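Local coordinates for SIR4-interacting protein SIF2 (Saccharomyces cerevisiae, PDB 1R5M) that antagonises telomeric silencing and acts as a WD40-repeat transcription corepressor within the Set3 histone deacetylase complex of yeast, at residues T112-I123 against P151-K159; E213-V221 against I229-K237. All blocks are in the same frame, centred on the assembly; numbering follows the deposited sequence.

How the interactions relate
Both contacts belong to one WD40 β-propeller, at different radii, and both are partly buried. Interaction 1 joins the first strands of neighbouring repeats, WD 2 and WD 3, its centre about 10 Å from the centre of the chain; interaction 2, centred about 19 Å from it, pairs the two middle strands of the WD 4 sheet. Interaction 1 relies on side chains and waters between different sheets and is exposed at H118 and K159; interaction 2 relies on regular backbone bonding, with apolar packing on both faces and a charged cluster at the more exposed turn leading into strand 219-223. The centres lie about 17 Å apart, and strand 152-157 connects them: K156 forms a salt bridge with E213, and its carbonyl probably accepts from W214 NE1.

Interaction 1 of 2, residues T112-I123 against P151-K159; sequences TCLAWSHDGNSI and PIVSVKWNK
T112 OG1 donates to I152 O over 2.8 Å, arriving in the carbonyl plane on a lone pair. This bond ties WD 2 to WD 3 where two blades of the β-propeller meet: strands 112-116 and 152-157 open adjacent sheets and run nearly parallel (15°), but their axes stand 5.6 Å apart, and the bonds between the two segments use side chains or waters. One water bridges T112 O and V153 O. Next along, C113 SG, anti to its backbone nitrogen at chi1 -173°, points toward strand 152-157 and meets V155 CG2 at 3.7 Å, while A115 CB packs against V155 CG1.

W157 carries the largest share of the contact. Its NE1 donates to A115 O (3.0 Å); the acceptor lies near the indole plane, although the donor sits well above the carbonyl plane. The same ring is covered on one face by S117: CA stands 3.5 Å from the centroid of the five-membered ring, almost on its normal, a CH-pi contact, and CB lies over the centre of the indole. An edge bond and a covered face together would fix the ring's rotation. S122 CB reaches CH2 at the far end of the indole. At the backbone end of W157, the H118 imidazole reaches across, NE2 donating to W157 O at 3.2 Å in a more bent bond (137°), and a second water joins H118 N to N158 O.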
loop_
_atom_site.group_PDB
_atom_site.type_symbol
_atom_site.label_atom_id
_atom_site.label_comp_id
_atom_site.label_asym_id
_atom_site.label_seq_id
_atom_site.Cartn_x
_atom_site.Cartn_y
_atom_site.Cartn_z
ATOM N N THR A 112 10.938 6.937 2.172
ATOM C CA THR A 112 9.803 6.421 2.934
ATOM C C THR A 112 8.571 6.063 2.116
ATOM O O THR A 112 7.610 5.493 2.648
ATOM C CB THR A 112 9.358 7.441 3.987
ATOM O OG1 THR A 112 8.950 8.649 3.327
ATOM C CG2 THR A 112 10.499 7.756 4.946
ATOM N N CYS A 113 8.588 6.394 0.832
ATOM C CA CYS A 113 7.427 6.128 -0.001
ATOM C C CYS A 113 7.789 6.113 -1.480
ATOM O O CYS A 113 8.617 6.904 -1.931
ATOM C CB CYS A 113 6.373 7.214 0.272
ATOM S SG CYS A 113 4.748 7.001 -0.510
ATOM N N LEU A 114 7.187 5.184 -2.220
ATOM C CA LEU A 114 7.392 5.085 -3.663
ATOM C C LEU A 114 6.031 4.794 -4.284
ATOM O O LEU A 114 5.262 3.987 -3.755
ATOM C CB LEU A 114 8.362 3.959 -4.031
ATOM C CG LEU A 114 9.779 4.058 -3.460
ATOM C CD1 LEU A 114 9.826 3.324 -2.133
ATOM C CD2 LEU A 114 10.777 3.450 -4.431
ATOM N N ALA A 115 5.732 5.448 -5.403
ATOM C CA ALA A 115 4.450 5.237 -6.061
ATOM C C ALA A 115 4.529 5.397 -7.572
ATOM O O ALA A 115 4.804 6.487 -8.072
ATOM C CB ALA A 115 3.408 6.208 -5.498
ATOM N N TRP A 116 4.294 4.303 -8.289
ATOM C CA TRP A 116 4.284 4.322 -9.751
ATOM C C TRP A 116 2.971 4.926 -10.228
ATOM O O TRP A 116 1.942 4.799 -9.561
ATOM C CB TRP A 116 4.332 2.903 -10.335
ATOM C CG TRP A 116 5.622 2.180 -10.224
ATOM C CD1 TRP A 116 5.942 1.198 -9.327
ATOM C CD2 TRP A 116 6.757 2.326 -11.081
ATOM N NE1 TRP A 116 7.204 0.721 -9.581
ATOM C CE2 TRP A 116 7.730 1.397 -10.651
ATOM C CE3 TRP A 116 7.048 3.154 -12.173
ATOM C CZ2 TRP A 116 8.974 1.271 -11.275
ATOM C CZ3 TRP A 116 8.286 3.029 -12.795
ATOM C CH2 TRP A 116 9.234 2.094 -12.343
ATOM N N SER A 117 3.007 5.576 -11.387
ATOM C CA SER A 117 1.792 6.114 -11.977
ATOM C C SER A 117 1.059 4.878 -12.512
ATOM O O SER A 117 1.674 3.827 -12.715
ATOM C CB SER A 117 2.131 7.073 -13.118
ATOM O OG SER A 117 2.877 6.412 -14.122
ATOM N N HIS A 118 -0.245 4.991 -12.741
ATOM C CA HIS A 118 -1.019 3.849 -13.222
ATOM C C HIS A 118 -0.536 3.278 -14.551
ATOM O O HIS A 118 -0.668 2.083 -14.808
ATOM C CB HIS A 118 -2.497 4.236 -13.313
ATOM C CG HIS A 118 -3.137 4.467 -11.980
ATOM N ND1 HIS A 118 -3.308 3.461 -11.054
ATOM C CD2 HIS A 118 -3.623 5.593 -11.406
ATOM C CE1 HIS A 118 -3.874 3.956 -9.967
ATOM N NE2 HIS A 118 -4.075 5.248 -10.156
ATOM N N ASP A 119 0.036 4.136 -15.385
ATOM C CA ASP A 119 0.543 3.739 -16.695
ATOM C C ASP A 119 1.934 3.112 -16.600
ATOM O O ASP A 119 2.449 2.573 -17.583
ATOM C CB ASP A 119 0.628 4.968 -17.576
ATOM C CG ASP A 119 1.401 6.074 -16.900
ATOM O OD1 ASP A 119 0.812 6.786 -16.059
ATOM O OD2 ASP A 119 2.601 6.209 -17.182
ATOM N N GLY A 120 2.551 3.218 -15.425
ATOM C CA GLY A 120 3.869 2.647 -15.217
ATOM C C GLY A 120 5.038 3.399 -15.828
ATOM O O GLY A 120 6.165 2.916 -15.784
ATOM N N ASN A 121 4.794 4.579 -16.389
ATOM C CA ASN A 121 5.879 5.337 -17.006
ATOM C C ASN A 121 6.571 6.328 -16.082
ATOM O O ASN A 121 7.680 6.777 -16.375
ATOM C CB ASN A 121 5.373 6.074 -18.250
ATOM C CG ASN A 121 5.055 5.130 -19.388
ATOM O OD1 ASN A 121 5.913 4.361 -19.820
ATOM N ND2 ASN A 121 3.822 5.180 -19.880
ATOM N N SER A 122 5.930 6.655 -14.964
ATOM C CA SER A 122 6.503 7.602 -14.015
ATOM C C SER A 122 6.421 7.065 -12.598
ATOM O O SER A 122 5.603 6.194 -12.300
ATOM C CB SER A 122 5.753 8.931 -14.080
ATOM O OG SER A 122 5.749 9.442 -15.405
ATOM N N ILE A 123 7.264 7.592 -11.722
ATOM C CA ILE A 123 7.257 7.166 -10.329
ATOM C C ILE A 123 7.641 8.323 -9.416
ATOM O O ILE A 123 8.481 9.152 -9.767
ATOM C CB ILE A 123 8.222 5.959 -10.105
ATOM C CG1 ILE A 123 8.152 5.500 -8.643
ATOM C CG2 ILE A 123 9.650 6.331 -10.489
ATOM C CD1 ILE A 123 8.882 4.189 -8.372
ATOM N N PRO A 151 8.158 13.125 7.167
ATOM C CA PRO A 151 8.199 11.898 6.363
ATOM C C PRO A 151 6.930 11.631 5.556
ATOM O O PRO A 151 5.820 11.731 6.072
ATOM C CB PRO A 151 8.456 10.812 7.403
ATOM C CG PRO A 151 9.285 11.529 8.421
ATOM C CD PRO A 151 8.577 12.856 8.555
ATOM N N ILE A 152 7.114 11.279 4.289
ATOM C CA ILE A 152 5.993 10.993 3.399
ATOM C C ILE A 152 5.449 9.603 3.707
ATOM O O ILE A 152 6.210 8.634 3.763
ATOM C CB ILE A 152 6.446 11.048 1.928
ATOM C CG1 ILE A 152 7.060 12.417 1.629
ATOM C CG2 ILE A 152 5.267 10.760 1.009
ATOM C CD1 ILE A 152 6.118 13.583 1.869
ATOM N N VAL A 153 4.138 9.506 3.907
ATOM C CA VAL A 153 3.518 8.219 4.219
ATOM C C VAL A 153 2.655 7.664 3.093
ATOM O O VAL A 153 2.534 6.447 2.946
ATOM C CB VAL A 153 2.641 8.294 5.497
ATOM C CG1 VAL A 153 3.477 8.743 6.679
ATOM C CG2 VAL A 153 1.473 9.237 5.291
ATOM N N SER A 154 2.058 8.544 2.296
ATOM C CA SER A 154 1.201 8.091 1.212
ATOM C C SER A 154 1.244 9.024 0.010
ATOM O O SER A 154 1.331 10.243 0.156
ATOM C CB SER A 154 -0.244 7.964 1.717
ATOM O OG SER A 154 -1.100 7.433 0.716
ATOM N N VAL A 155 1.201 8.429 -1.179
ATOM C CA VAL A 155 1.185 9.169 -2.440
ATOM C C VAL A 155 0.270 8.393 -3.378
ATOM O O VAL A 155 0.495 7.207 -3.627
ATOM C CB VAL A 155 2.580 9.261 -3.091
ATOM C CG1 VAL A 155 2.467 9.914 -4.470
ATOM C CG2 VAL A 155 3.513 10.071 -2.208
ATOM N N LYS A 156 -0.767 9.055 -3.883
ATOM C CA LYS A 156 -1.715 8.410 -4.788
ATOM C C LYS A 156 -1.870 9.221 -6.074
ATOM O O LYS A 156 -2.051 10.439 -6.033
ATOM C CB LYS A 156 -3.087 8.258 -4.115
ATOM C CG LYS A 156 -3.115 7.353 -2.876
ATOM C CD LYS A 156 -2.868 5.898 -3.240
ATOM C CE LYS A 156 -2.993 4.966 -2.026
ATOM N NZ LYS A 156 -4.384 4.832 -1.494
ATOM N N TRP A 157 -1.794 8.528 -7.207
ATOM C CA TRP A 157 -1.943 9.146 -8.523
ATOM C C TRP A 157 -3.393 9.087 -8.971
ATOM O O TRP A 157 -4.094 8.115 -8.683
ATOM C CB TRP A 157 -1.142 8.385 -9.578
ATOM C CG TRP A 157 0.330 8.530 -9.529
ATOM C CD1 TRP A 157 1.199 7.881 -8.701
ATOM C CD2 TRP A 157 1.126 9.319 -10.413
ATOM N NE1 TRP A 157 2.496 8.211 -9.026
ATOM C CE2 TRP A 157 2.478 9.094 -10.074
ATOM C CE3 TRP A 157 0.827 10.195 -11.466
ATOM C CZ2 TRP A 157 3.534 9.711 -10.752
ATOM C CZ3 TRP A 157 1.877 10.810 -12.141
ATOM C CH2 TRP A 157 3.214 10.564 -11.780
ATOM N N ASN A 158 -3.846 10.104 -9.697
ATOM C CA ASN A 158 -5.213 10.074 -10.194
ATOM C C ASN A 158 -5.219 9.281 -11.501
ATOM O O ASN A 158 -4.161 8.906 -12.011
ATOM C CB ASN A 158 -5.764 11.499 -10.374
ATOM C CG ASN A 158 -5.278 12.174 -11.636
ATOM O OD1 ASN A 158 -4.156 11.957 -12.086
ATOM N ND2 ASN A 158 -6.127 13.025 -12.205
ATOM N N LYS A 159 -6.414 9.027 -12.023
ATOM C CA LYS A 159 -6.613 8.239 -13.235
ATOM C C LYS A 159 -5.731 8.541 -14.449
ATOM O O LYS A 159 -5.066 7.645 -14.971
ATOM C CB LYS A 159 -8.086 8.323 -13.650
ATOM C CG LYS A 159 -8.473 7.410 -14.804
ATOM C CD LYS A 159 -8.359 5.947 -14.412
ATOM C CE LYS A 159 -8.734 5.027 -15.565
ATOM N NZ LYS A 159 -8.586 3.592 -15.192
HETATM O O HOH W 1 4.864 4.970 3.101
HETATM O O HOH W 2 -1.553 7.626 -12.935
HETATM O O HOH W 3 -1.669 7.162 -15.503
#

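Interaction 2 of 2, residues E213-V221 against I229-K237; sequences EWVDDDKFV and IFVYQITEK
Strands 219-221 and 229-233 run antiparallel at 161°, with F220 and Y232 as the hydrogen-bonded pair: Y232 N reaches F220 O at 2.8 Å, F220 N returns to Y232 O, and I234 N extends the ladder to D218 O at 2.9 Å. On the face carrying F220 and Y232, the phenylalanine's chi1 of 56° sets CG between the backbone nitrogen and carbonyl carbon, and the ring lies over its neighbour's stem: Y232 CB is 3.9 Å from the F220 centroid, a CH-pi contact. The two ring planes differ by only 18° but are slid apart, with centroids 5.6 Å from each other, so there is little true stacking. I234 CD1 meets the edge of the W214 indole at CZ3 (3.8 Å) and also packs on D218 CB. These are the two middle strands of the four-stranded antiparallel blade of WD 4, joined as a β-hairpin. On the other face V221 CG1 and V231 CG2 lie side by side, and V221 CB touches I229 CG2. Here too K219 bends at its last torsion, and NZ forms salt bridges to D216 OD2 (2.8 Å) and D218 OD1 (3.0 Å). A methionine in its place would probably leave both carboxylates without their shared cation, with D218 the freer to turn, since D217 N also holds D216. D218 OD2, the other carboxylate oxygen, lies 3.8 Å from Q233 CG, where the glutamine runs alongside the aspartate.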
loop_
_atom_site.group_PDB
_atom_site.type_symbol
_atom_site.label_atom_id
_atom_site.label_comp_id
_atom_site.label_asym_id
_atom_site.label_seq_id
_atom_site.Cartn_x
_atom_site.Cartn_y
_atom_site.Cartn_z
ATOM N N GLU A 213 -6.901 8.675 -0.871
ATOM C CA GLU A 213 -7.358 7.935 -2.043
ATOM C C GLU A 213 -8.188 8.771 -3.008
ATOM O O GLU A 213 -8.933 9.655 -2.591
ATOM C CB GLU A 213 -8.185 6.718 -1.583
ATOM C CG GLU A 213 -8.787 5.875 -2.704
ATOM C CD GLU A 213 -7.752 5.044 -3.445
ATOM O OE1 GLU A 213 -6.595 5.501 -3.561
ATOM O OE2 GLU A 213 -8.094 3.941 -3.923
ATOM N N TRP A 214 -8.047 8.493 -4.301
ATOM C CA TRP A 214 -8.829 9.192 -5.318
ATOM C C TRP A 214 -10.128 8.413 -5.484
ATOM O O TRP A 214 -10.112 7.182 -5.512
ATOM C CB TRP A 214 -8.097 9.219 -6.665
ATOM C CG TRP A 214 -6.939 10.159 -6.713
ATOM C CD1 TRP A 214 -5.644 9.883 -6.388
ATOM C CD2 TRP A 214 -6.979 11.542 -7.079
ATOM N NE1 TRP A 214 -4.871 11.014 -6.526
ATOM C CE2 TRP A 214 -5.667 12.046 -6.950
ATOM C CE3 TRP A 214 -7.999 12.406 -7.504
ATOM C CZ2 TRP A 214 -5.345 13.382 -7.230
ATOM C CZ3 TRP A 214 -7.678 13.736 -7.785
ATOM C CH2 TRP A 214 -6.361 14.209 -7.645
ATOM N N VAL A 215 -11.248 9.121 -5.601
ATOM C CA VAL A 215 -12.534 8.447 -5.773
ATOM C C VAL A 215 -13.199 8.828 -7.090
ATOM O O VAL A 215 -14.331 8.425 -7.370
ATOM C CB VAL A 215 -13.492 8.743 -4.595
ATOM C CG1 VAL A 215 -12.889 8.219 -3.305
ATOM C CG2 VAL A 215 -13.766 10.233 -4.489
ATOM N N ASP A 216 -12.480 9.609 -7.888
ATOM C CA ASP A 216 -12.934 10.045 -9.204
ATOM C C ASP A 216 -11.740 10.749 -9.841
ATOM O O ASP A 216 -10.729 10.979 -9.178
ATOM C CB ASP A 216 -14.117 11.011 -9.090
ATOM C CG ASP A 216 -14.992 11.013 -10.336
ATOM O OD1 ASP A 216 -14.523 10.564 -11.404
ATOM O OD2 ASP A 216 -16.150 11.473 -10.246
ATOM N N ASP A 217 -11.845 11.083 -11.122
ATOM C CA ASP A 217 -10.749 11.753 -11.808
ATOM C C ASP A 217 -10.393 13.076 -11.134
ATOM O O ASP A 217 -9.246 13.524 -11.196
ATOM C CB ASP A 217 -11.120 12.005 -13.273
ATOM C CG ASP A 217 -11.362 10.718 -14.044
ATOM O OD1 ASP A 217 -10.421 9.905 -14.158
ATOM O OD2 ASP A 217 -12.492 10.519 -14.536
ATOM N N ASP A 218 -11.375 13.689 -10.479
ATOM C CA ASP A 218 -11.166 14.974 -9.821
ATOM C C ASP A 218 -11.694 15.035 -8.389
ATOM O O ASP A 218 -11.971 16.115 -7.876
ATOM C CB ASP A 218 -11.832 16.077 -10.647
ATOM C CG ASP A 218 -13.344 15.970 -10.643
ATOM O OD1 ASP A 218 -13.863 14.832 -10.597
ATOM O OD2 ASP A 218 -14.017 17.023 -10.695
ATOM N N LYS A 219 -11.839 13.882 -7.745
ATOM C CA LYS A 219 -12.337 13.848 -6.374
ATOM C C LYS A 219 -11.467 12.902 -5.561
ATOM O O LYS A 219 -10.981 11.900 -6.081
ATOM C CB LYS A 219 -13.790 13.369 -6.338
ATOM C CG LYS A 219 -14.737 14.183 -7.210
ATOM C CD LYS A 219 -16.138 13.593 -7.183
ATOM C CE LYS A 219 -17.058 14.298 -8.175
ATOM N NZ LYS A 219 -16.574 14.155 -9.577
ATOM N N PHE A 220 -11.273 13.225 -4.290
ATOM C CA PHE A 220 -10.441 12.397 -3.431
ATOM C C PHE A 220 -10.864 12.467 -1.971
ATOM O O PHE A 220 -11.647 13.334 -1.579
ATOM C CB PHE A 220 -8.975 12.816 -3.586
ATOM C CG PHE A 220 -8.719 14.277 -3.300
ATOM C CD1 PHE A 220 -8.374 14.702 -2.022
ATOM C CD2 PHE A 220 -8.819 15.223 -4.314
ATOM C CE1 PHE A 220 -8.126 16.047 -1.757
ATOM C CE2 PHE A 220 -8.575 16.573 -4.061
ATOM C CZ PHE A 220 -8.228 16.986 -2.778
ATOM N N VAL A 221 -10.349 11.540 -1.169
ATOM C CA VAL A 221 -10.672 11.492 0.250
ATOM C C VAL A 221 -9.412 11.448 1.109
ATOM O O VAL A 221 -8.403 10.848 0.727
ATOM C CB VAL A 221 -11.548 10.262 0.593
ATOM C CG1 VAL A 221 -12.912 10.379 -0.081
ATOM C CG2 VAL A 221 -10.846 8.983 0.154
ATOM N N ILE A 229 -13.741 10.918 7.473
ATOM C CA ILE A 229 -13.055 10.884 6.185
ATOM C C ILE A 229 -13.665 12.035 5.393
ATOM O O ILE A 229 -14.871 12.058 5.149
ATOM C CB ILE A 229 -13.301 9.557 5.434
ATOM C CG1 ILE A 229 -12.705 8.391 6.228
ATOM C CG2 ILE A 229 -12.673 9.624 4.037
ATOM C CD1 ILE A 229 -13.235 7.026 5.804
ATOM N N PHE A 230 -12.833 13.000 5.012
ATOM C CA PHE A 230 -13.300 14.164 4.263
ATOM C C PHE A 230 -13.221 13.929 2.758
ATOM O O PHE A 230 -12.243 13.370 2.260
ATOM C CB PHE A 230 -12.458 15.392 4.632
ATOM C CG PHE A 230 -12.816 16.012 5.959
ATOM C CD1 PHE A 230 -13.446 15.271 6.957
ATOM C CD2 PHE A 230 -12.493 17.341 6.219
ATOM C CE1 PHE A 230 -13.751 15.846 8.192
ATOM C CE2 PHE A 230 -12.793 17.924 7.451
ATOM C CZ PHE A 230 -13.423 17.174 8.440
ATOM N N VAL A 231 -14.255 14.357 2.039
ATOM C CA VAL A 231 -14.299 14.198 0.588
ATOM C C VAL A 231 -14.082 15.564 -0.053
ATOM O O VAL A 231 -14.660 16.559 0.391
ATOM C CB VAL A 231 -15.664 13.639 0.119
ATOM C CG1 VAL A 231 -15.601 13.280 -1.359
ATOM C CG2 VAL A 231 -16.046 12.418 0.954
ATOM N N TYR A 232 -13.250 15.606 -1.089
ATOM C CA TYR A 232 -12.949 16.855 -1.783
ATOM C C TYR A 232 -13.013 16.750 -3.296
ATOM O O TYR A 232 -12.937 15.665 -3.872
ATOM C CB TYR A 232 -11.541 17.348 -1.446
ATOM C CG TYR A 232 -11.303 17.730 -0.012
ATOM C CD1 TYR A 232 -10.902 16.781 0.927
ATOM C CD2 TYR A 232 -11.447 19.052 0.404
ATOM C CE1 TYR A 232 -10.644 17.141 2.246
ATOM C CE2 TYR A 232 -11.193 19.422 1.721
ATOM C CZ TYR A 232 -10.790 18.462 2.635
ATOM O OH TYR A 232 -10.526 18.823 3.934
ATOM N N GLN A 233 -13.133 17.913 -3.928
ATOM C CA GLN A 233 -13.137 18.026 -5.377
ATOM C C GLN A 233 -11.921 18.916 -5.629
ATOM O O GLN A 233 -11.656 19.833 -4.854
ATOM C CB GLN A 233 -14.414 18.707 -5.866
ATOM C CG GLN A 233 -14.597 18.663 -7.371
ATOM C CD GLN A 233 -15.907 19.284 -7.809
ATOM O OE1 GLN A 233 -16.167 20.459 -7.548
ATOM N NE2 GLN A 233 -16.744 18.495 -8.476
ATOM N N ILE A 234 -11.179 18.640 -6.694
ATOM C CA ILE A 234 -9.970 19.399 -7.008
ATOM C C ILE A 234 -10.071 20.922 -6.983
ATOM O O ILE A 234 -9.167 21.592 -6.485
ATOM C CB ILE A 234 -9.402 18.983 -8.384
ATOM C CG1 ILE A 234 -8.852 17.558 -8.307
ATOM C CG2 ILE A 234 -8.304 19.953 -8.818
ATOM C CD1 ILE A 234 -8.289 17.049 -9.620
ATOM N N THR A 235 -11.161 21.472 -7.509
ATOM C CA THR A 235 -11.322 22.924 -7.568
ATOM C C THR A 235 -11.879 23.608 -6.321
ATOM O O THR A 235 -12.003 24.834 -6.299
ATOM C CB THR A 235 -12.216 23.333 -8.755
ATOM O OG1 THR A 235 -13.556 22.883 -8.518
ATOM C CG2 THR A 235 -11.701 22.720 -10.048
ATOM N N GLU A 236 -12.208 22.842 -5.285
ATOM C CA GLU A 236 -12.761 23.440 -4.073
ATOM C C GLU A 236 -11.999 23.104 -2.797
ATOM O O GLU A 236 -11.649 21.951 -2.557
ATOM C CB GLU A 236 -14.228 23.034 -3.914
ATOM C CG GLU A 236 -15.130 23.573 -5.008
ATOM C CD GLU A 236 -15.062 25.084 -5.119
ATOM O OE1 GLU A 236 -15.381 25.770 -4.124
ATOM O OE2 GLU A 236 -14.685 25.588 -6.200
ATOM N N LYS A 237 -11.762 24.123 -1.975
ATOM C CA LYS A 237 -11.046 23.949 -0.717
ATOM C C LYS A 237 -11.967 23.396 0.365
ATOM O O LYS A 237 -11.515 22.731 1.299
ATOM C CB LYS A 237 -10.456 25.286 -0.259
ATOM C CG LYS A 237 -9.452 25.883 -1.234
ATOM C CD LYS A 237 -8.896 27.202 -0.722
ATOM C CE LYS A 237 -7.833 27.752 -1.663
ATOM N NZ LYS A 237 -7.248 29.028 -1.160
#